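Local coordinates for protein antibiotic biosynthesis monooxygenase (Shewanella loihica, PDB 2RIL) that probably acts as an antibiotic biosynthesis-type monooxygenase of the dimeric alpha/beta-barrel clan, although its substrate and exact reaction are not established, at residues V6-P11 with N58-Q63; F12-D17 with Y54-V59. All blocks are in the same frame, centred on the assembly; numbering follows the deposited sequence. Where two conformers were deposited one is given.

Contacts 1 and 2 are successive lengths of one antiparallel pairing between strands 6-12 and 56-62, the two inner strands of a four-stranded sheet, and their centres lie about 15 Å apart. Contact 1 is the regular, mostly buried part, its centre about 6 Å from the centre of the chain; contact 2, centred about 11 Å from it, is where the pair frays into loops bridged by water. N58 and V59 belong to both, and the two join where P11 CB lies 3.6 Å from Y54 CD1 and I9 CG2 3.7 Å from I57 CG2. Both touch the second subunit. An acetate, probably from crystallisation, sits about 4 Å from the I61 side chain.

Contact 1. Residues V6-P11 with N58-Q63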
loop_
_atom_site.group_PDB
_atom_site.type_symbol
_atom_site.label_atom_id
_atom_site.label_comp_id
_atom_site.label_asym_id
_atom_site.label_seq_id
_atom_site.Cartn_x
_atom_site.Cartn_y
_atom_site.Cartn_z
ATOM N N VAL A 6 -4.299 -11.499 6.744
ATOM C CA VAL A 6 -3.109 -10.842 6.201
ATOM C C VAL A 6 -3.519 -9.882 5.101
ATOM O O VAL A 6 -4.613 -9.985 4.527
ATOM C CB VAL A 6 -2.041 -11.829 5.618
ATOM C CG1 VAL A 6 -1.477 -12.729 6.718
ATOM C CG2 VAL A 6 -2.597 -12.679 4.474
ATOM N N THR A 7 -2.620 -8.958 4.795
ATOM C CA THR A 7 -2.835 -7.987 3.746
ATOM C C THR A 7 -1.804 -8.189 2.671
ATOM O O THR A 7 -0.609 -8.179 2.959
ATOM C CB THR A 7 -2.717 -6.569 4.286
ATOM O OG1 THR A 7 -3.690 -6.400 5.330
ATOM C CG2 THR A 7 -2.952 -5.530 3.182
ATOM N N LEU A 8 -2.240 -8.357 1.422
ATOM C CA LEU A 8 -1.330 -8.315 0.285
ATOM C C LEU A 8 -1.222 -6.849 -0.111
ATOM O O LEU A 8 -2.240 -6.220 -0.339
ATOM C CB LEU A 8 -1.922 -9.128 -0.874
ATOM C CG LEU A 8 -1.294 -8.935 -2.261
ATOM C CD1 LEU A 8 0.086 -9.546 -2.319
ATOM C CD2 LEU A 8 -2.161 -9.403 -3.397
ATOM N N ILE A 9 0.007 -6.327 -0.242
ATOM C CA ILE A 9 0.200 -5.035 -0.882
ATOM C C ILE A 9 1.069 -5.299 -2.103
ATOM O O ILE A 9 2.138 -5.921 -1.995
ATOM C CB ILE A 9 0.810 -3.979 0.041
ATOM C CG1 ILE A 9 -0.033 -3.808 1.309
ATOM C CG2 ILE A 9 0.914 -2.680 -0.720
ATOM C CD1 ILE A 9 0.565 -2.856 2.370
ATOM N N ASN A 10 0.560 -4.883 -3.258
ATOM C CA ASN A 10 1.225 -5.109 -4.529
ATOM C C ASN A 10 1.325 -3.820 -5.320
ATOM O O ASN A 10 0.358 -3.387 -5.944
ATOM C CB ASN A 10 0.469 -6.167 -5.342
ATOM C CG ASN A 10 1.285 -6.751 -6.444
ATOM O OD1 ASN A 10 2.416 -6.305 -6.647
ATOM N ND2 ASN A 10 0.727 -7.729 -7.190
ATOM N N PRO A 11 2.483 -3.145 -5.228
ATOM C CA PRO A 11 2.704 -1.926 -5.999
ATOM C C PRO A 11 3.134 -2.265 -7.409
ATOM O O PRO A 11 4.018 -3.110 -7.586
ATOM C CB PRO A 11 3.848 -1.234 -5.246
ATOM C CG PRO A 11 4.628 -2.333 -4.670
ATOM C CD PRO A 11 3.654 -3.485 -4.416
ATOM N N ASN A 58 -2.334 -2.370 -5.370
ATOM C CA ASN A 58 -3.451 -3.136 -4.836
ATOM C C ASN A 58 -3.216 -3.468 -3.378
ATOM O O ASN A 58 -2.095 -3.806 -2.962
ATOM C CB ASN A 58 -3.680 -4.423 -5.613
ATOM C CG ASN A 58 -4.969 -5.104 -5.207
ATOM O OD1 ASN A 58 -5.989 -4.414 -4.998
ATOM N ND2 ASN A 58 -4.956 -6.433 -5.098
ATOM N N VAL A 59 -4.289 -3.406 -2.580
ATOM C CA VAL A 59 -4.271 -3.770 -1.176
ATOM C C VAL A 59 -5.426 -4.738 -0.951
ATOM O O VAL A 59 -6.568 -4.326 -1.013
ATOM C CB VAL A 59 -4.385 -2.551 -0.266
ATOM C CG1 VAL A 59 -4.222 -3.003 1.231
ATOM C CG2 VAL A 59 -3.325 -1.465 -0.559
ATOM N N ALA A 60 -5.110 -6.015 -0.725
ATOM C CA ALA A 60 -6.130 -7.074 -0.593
ATOM C C ALA A 60 -6.031 -7.732 0.763
ATOM O O ALA A 60 -4.942 -7.828 1.323
ATOM C CB ALA A 60 -5.922 -8.134 -1.648
ATOM N N ILE A 61 -7.157 -8.205 1.269
ATOM C CA ILE A 61 -7.215 -8.862 2.553
ATOM C C ILE A 61 -7.577 -10.331 2.332
ATOM O O ILE A 61 -8.515 -10.659 1.575
ATOM C CB ILE A 61 -8.250 -8.245 3.487
ATOM C CG1 ILE A 61 -8.186 -6.723 3.418
ATOM C CG2 ILE A 61 -8.022 -8.776 4.927
ATOM C CD1 ILE A 61 -7.021 -6.182 4.112
ATOM N N TRP A 62 -6.803 -11.196 2.968
ATOM C CA TRP A 62 -6.983 -12.638 2.910
ATOM C C TRP A 62 -7.172 -13.184 4.333
ATOM O O TRP A 62 -6.591 -12.674 5.285
ATOM C CB TRP A 62 -5.766 -13.299 2.256
ATOM C CG TRP A 62 -5.696 -13.064 0.802
ATOM C CD1 TRP A 62 -5.247 -11.938 0.149
ATOM C CD2 TRP A 62 -6.199 -13.933 -0.206
ATOM N NE1 TRP A 62 -5.408 -12.070 -1.185
ATOM C CE2 TRP A 62 -5.963 -13.306 -1.442
ATOM C CE3 TRP A 62 -6.761 -15.222 -0.185
ATOM C CZ2 TRP A 62 -6.286 -13.911 -2.637
ATOM C CZ3 TRP A 62 -7.076 -15.800 -1.373
ATOM C CH2 TRP A 62 -6.839 -15.151 -2.577
ATOM N N GLN A 63 -7.915 -14.271 4.446
ATOM C CA GLN A 63 -8.168 -14.847 5.760
ATOM C C GLN A 63 -6.919 -15.398 6.461
ATOM O O GLN A 63 -6.840 -15.433 7.689
ATOM C CB GLN A 63 -9.171 -15.973 5.587
ATOM C CG GLN A 63 -9.659 -16.541 6.908
ATOM C CD GLN A 63 -10.641 -15.564 7.597
ATOM O OE1 GLN A 63 -11.678 -15.183 6.998
ATOM N NE2 GLN A 63 -10.310 -15.125 8.825
#
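T7 and V59 meet methyl to methyl, T7 CG2 lying 3.4 Å from V59 CG1, tighter than usual for two carbons. Both methyls stand anti to their own backbone N, and the two side chains slant across each other. I9 shares this face of the sheet, its CG1 more loosely placed against V59 CG1, and in one of its two conformers I61 brings CD1 to 3.6 Å from T7 OG1, the two side chains running alongside each other. T7 and I9 also pack on H45 and I57 of the second subunit, so this face looks into the dimer interface. On the other face, in the conformer described, V6 CG2 rests 3.9 Å from W62 CB, and L8 CB lies 4.2 Å from A60 CB; helix 65-79 covers this side, its F68 meeting the W62 ring edge-to-face.

Between the faces runs the polar backbone ladder. V6 pairs with W62, L8 with A60 and N10 with N58, each through two reciprocal N-H...O bonds. W62 N to V6 O, 2.9 Å, is almost straight at 175°, whereas N58 N, also 2.9 Å from N10 O, comes in 37° above the carbonyl plane and misses the lone pairs. The CA atoms of the non-hydrogen-bonded residues add CA-H...O contacts to the adjoining rungs, T7 CA coming to 3.2 Å from A60 O. At the polar edge N10 turns its OD1 away to the backbone N of N90. Such a regular antiparallel pairing, helices on one face and a partner subunit on the other, is characteristic of the dimeric alpha/beta-barrel fold.

Contact 2. Residues F12-D17 with Y54-V59; sequences FKVPAD and YQLINV
F12 and L56 form an antiparallel hydrogen-bonded pair at the fraying end of the central strands in this ferredoxin-like alpha+beta sheet, just where the chain leaves strand 6-12 for the loop to helix 19-33. A single direct backbone bond ties the pair: F12 N gives its hydrogen to L56 O at 2.8 Å, with an N-H...O angle of 165°. Beside it, Y54 CA makes a CA-H...O contact with F12 O at 3.3 Å.

The apolar contacts follow on from this pair. F12 CD2 lies 4.1 Å from L56 CB, and N58 CB comes to the edge of the F12 ring. V14 CG2, anti to its carbonyl carbon, reaches L56 CD1 at 4.0 Å and also touches Q55 CB; A22 of helix 19-33 packs against both V14 and L56. K13 stretches its aliphatic chain past the Y54 ring, with K13 CG 3.7 Å from Y54 CE1. The Y54 hydroxyl itself is hydrogen-bonded to its counterpart, Y54 of the second subunit.

Water replaces direct pairing farther out. In one of its two conformers the Q55 chain, extended beyond CG, carries its amide out beside the loop, where NE2 may reach waters near V14 O and P15 O, but some of these legs are too short to be taken literally. The firm bridge joins the parted backbones: one water accepts from both V14 N and Q55 N, 2.9 Å from each.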
loop_
_atom_site.group_PDB
_atom_site.type_symbol
_atom_site.label_atom_id
_atom_site.label_comp_id
_atom_site.label_asym_id
_atom_site.label_seq_id
_atom_site.Cartn_x
_atom_site.Cartn_y
_atom_site.Cartn_z
ATOM N N PHE A 12 2.500 -1.619 -8.387
ATOM C CA PHE A 12 2.788 -1.854 -9.800
ATOM C C PHE A 12 3.480 -0.675 -10.496
ATOM O O PHE A 12 3.034 0.446 -10.400
ATOM C CB PHE A 12 1.486 -2.095 -10.558
ATOM C CG PHE A 12 0.774 -3.375 -10.180
ATOM C CD1 PHE A 12 1.133 -4.555 -10.727
ATOM C CD2 PHE A 12 -0.277 -3.378 -9.285
ATOM C CE1 PHE A 12 0.491 -5.730 -10.397
ATOM C CE2 PHE A 12 -0.909 -4.541 -8.958
ATOM C CZ PHE A 12 -0.515 -5.725 -9.511
ATOM N N LYS A 13 4.521 -0.977 -11.269
ATOM C CA LYS A 13 5.098 -0.009 -12.191
ATOM C C LYS A 13 4.360 -0.168 -13.503
ATOM O O LYS A 13 4.435 -1.218 -14.129
ATOM C CB LYS A 13 6.587 -0.229 -12.368
ATOM C CG LYS A 13 7.338 0.004 -11.079
ATOM C CD LYS A 13 8.854 -0.037 -11.272
ATOM C CE LYS A 13 9.557 0.192 -9.988
ATOM N NZ LYS A 13 11.044 0.380 -10.182
ATOM N N VAL A 14 3.614 0.874 -13.859
ATOM C CA VAL A 14 2.767 0.900 -15.055
ATOM C C VAL A 14 3.487 1.651 -16.174
ATOM O O VAL A 14 3.944 2.775 -15.973
ATOM C CB VAL A 14 1.438 1.611 -14.729
ATOM C CG1 VAL A 14 0.527 1.694 -15.998
ATOM C CG2 VAL A 14 0.729 0.887 -13.584
ATOM N N PRO A 15 3.663 0.998 -17.329
ATOM C CA PRO A 15 4.262 1.693 -18.481
ATOM C C PRO A 15 3.516 2.936 -18.881
ATOM O O PRO A 15 2.268 3.000 -18.776
ATOM C CB PRO A 15 4.172 0.652 -19.595
ATOM C CG PRO A 15 4.227 -0.619 -18.900
ATOM C CD PRO A 15 3.401 -0.409 -17.640
ATOM N N ALA A 16 4.266 3.921 -19.369
ATOM C CA ALA A 16 3.691 5.161 -19.818
ATOM C C ALA A 16 2.522 4.891 -20.771
ATOM O O ALA A 16 2.615 4.080 -21.723
ATOM C CB ALA A 16 4.738 6.013 -20.548
ATOM N N ASP A 17 1.428 5.589 -20.511
ATOM C CA ASP A 17 0.267 5.570 -21.337
ATOM C C ASP A 17 -0.509 4.253 -21.337
ATOM O O ASP A 17 -1.457 4.138 -22.130
ATOM C CB ASP A 17 0.617 5.966 -22.812
ATOM C CG ASP A 17 -0.494 6.773 -23.466
ATOM O OD1 ASP A 17 -1.231 7.448 -22.738
ATOM O OD2 ASP A 17 -0.642 6.723 -24.709
ATOM N N TYR A 54 4.523 4.225 -8.557
ATOM C CA TYR A 54 3.549 3.152 -8.640
ATOM C C TYR A 54 2.183 3.768 -8.960
ATOM O O TYR A 54 1.494 4.259 -8.054
ATOM C CB TYR A 54 3.533 2.405 -7.297
ATOM C CG TYR A 54 4.851 1.768 -6.972
ATOM C CD1 TYR A 54 5.377 0.784 -7.776
ATOM C CD2 TYR A 54 5.577 2.146 -5.831
ATOM C CE1 TYR A 54 6.590 0.165 -7.468
ATOM C CE2 TYR A 54 6.758 1.525 -5.515
ATOM C CZ TYR A 54 7.283 0.563 -6.349
ATOM O OH TYR A 54 8.491 -0.034 -6.029
ATOM N N GLN A 55 1.778 3.769 -10.233
ATOM C CA GLN A 55 0.495 4.367 -10.584
ATOM C C GLN A 55 -0.680 3.502 -10.102
ATOM O O GLN A 55 -1.786 4.013 -9.990
ATOM C CB GLN A 55 0.351 4.620 -12.084
ATOM C CG GLN A 55 1.113 5.802 -12.651
ATOM C CD GLN A 55 0.670 6.082 -14.066
ATOM O OE1 GLN A 55 -0.439 6.557 -14.289
ATOM N NE2 GLN A 55 1.541 5.794 -15.026
ATOM N N LEU A 56 -0.429 2.212 -9.836
ATOM C CA LEU A 56 -1.399 1.301 -9.223
ATOM C C LEU A 56 -0.769 0.605 -8.050
ATOM O O LEU A 56 0.362 0.166 -8.136
ATOM C CB LEU A 56 -1.903 0.223 -10.179
ATOM C CG LEU A 56 -2.688 0.729 -11.387
ATOM C CD1 LEU A 56 -2.861 -0.435 -12.406
ATOM C CD2 LEU A 56 -4.030 1.338 -10.983
ATOM N N ILE A 57 -1.512 0.517 -6.942
ATOM C CA ILE A 57 -1.131 -0.315 -5.805
ATOM C C ILE A 57 -2.349 -1.038 -5.315
ATOM O O ILE A 57 -3.347 -0.394 -4.958
ATOM C CB ILE A 57 -0.529 0.477 -4.598
ATOM C CG1 ILE A 57 0.693 1.299 -5.034
ATOM C CG2 ILE A 57 -0.188 -0.485 -3.466
ATOM C CD1 ILE A 57 1.419 2.031 -3.908
ATOM N N ASN A 58 -2.334 -2.370 -5.370
ATOM C CA ASN A 58 -3.451 -3.136 -4.836
ATOM C C ASN A 58 -3.216 -3.468 -3.378
ATOM O O ASN A 58 -2.095 -3.806 -2.962
ATOM C CB ASN A 58 -3.680 -4.423 -5.613
ATOM C CG ASN A 58 -4.969 -5.104 -5.207
ATOM O OD1 ASN A 58 -5.989 -4.414 -4.998
ATOM N ND2 ASN A 58 -4.956 -6.433 -5.098
ATOM N N VAL A 59 -4.289 -3.406 -2.580
ATOM C CA VAL A 59 -4.271 -3.770 -1.176
ATOM C C VAL A 59 -5.426 -4.738 -0.951
ATOM O O VAL A 59 -6.568 -4.326 -1.013
ATOM C CB VAL A 59 -4.385 -2.551 -0.266
ATOM C CG1 VAL A 59 -4.222 -3.003 1.231
ATOM C CG2 VAL A 59 -3.325 -1.465 -0.559
HETATM O O HOH W 1 3.756 3.345 -12.339
HETATM O O HOH W 2 4.139 4.891 -14.667
HETATM O O HOH W 3 0.805 5.390 -17.337
#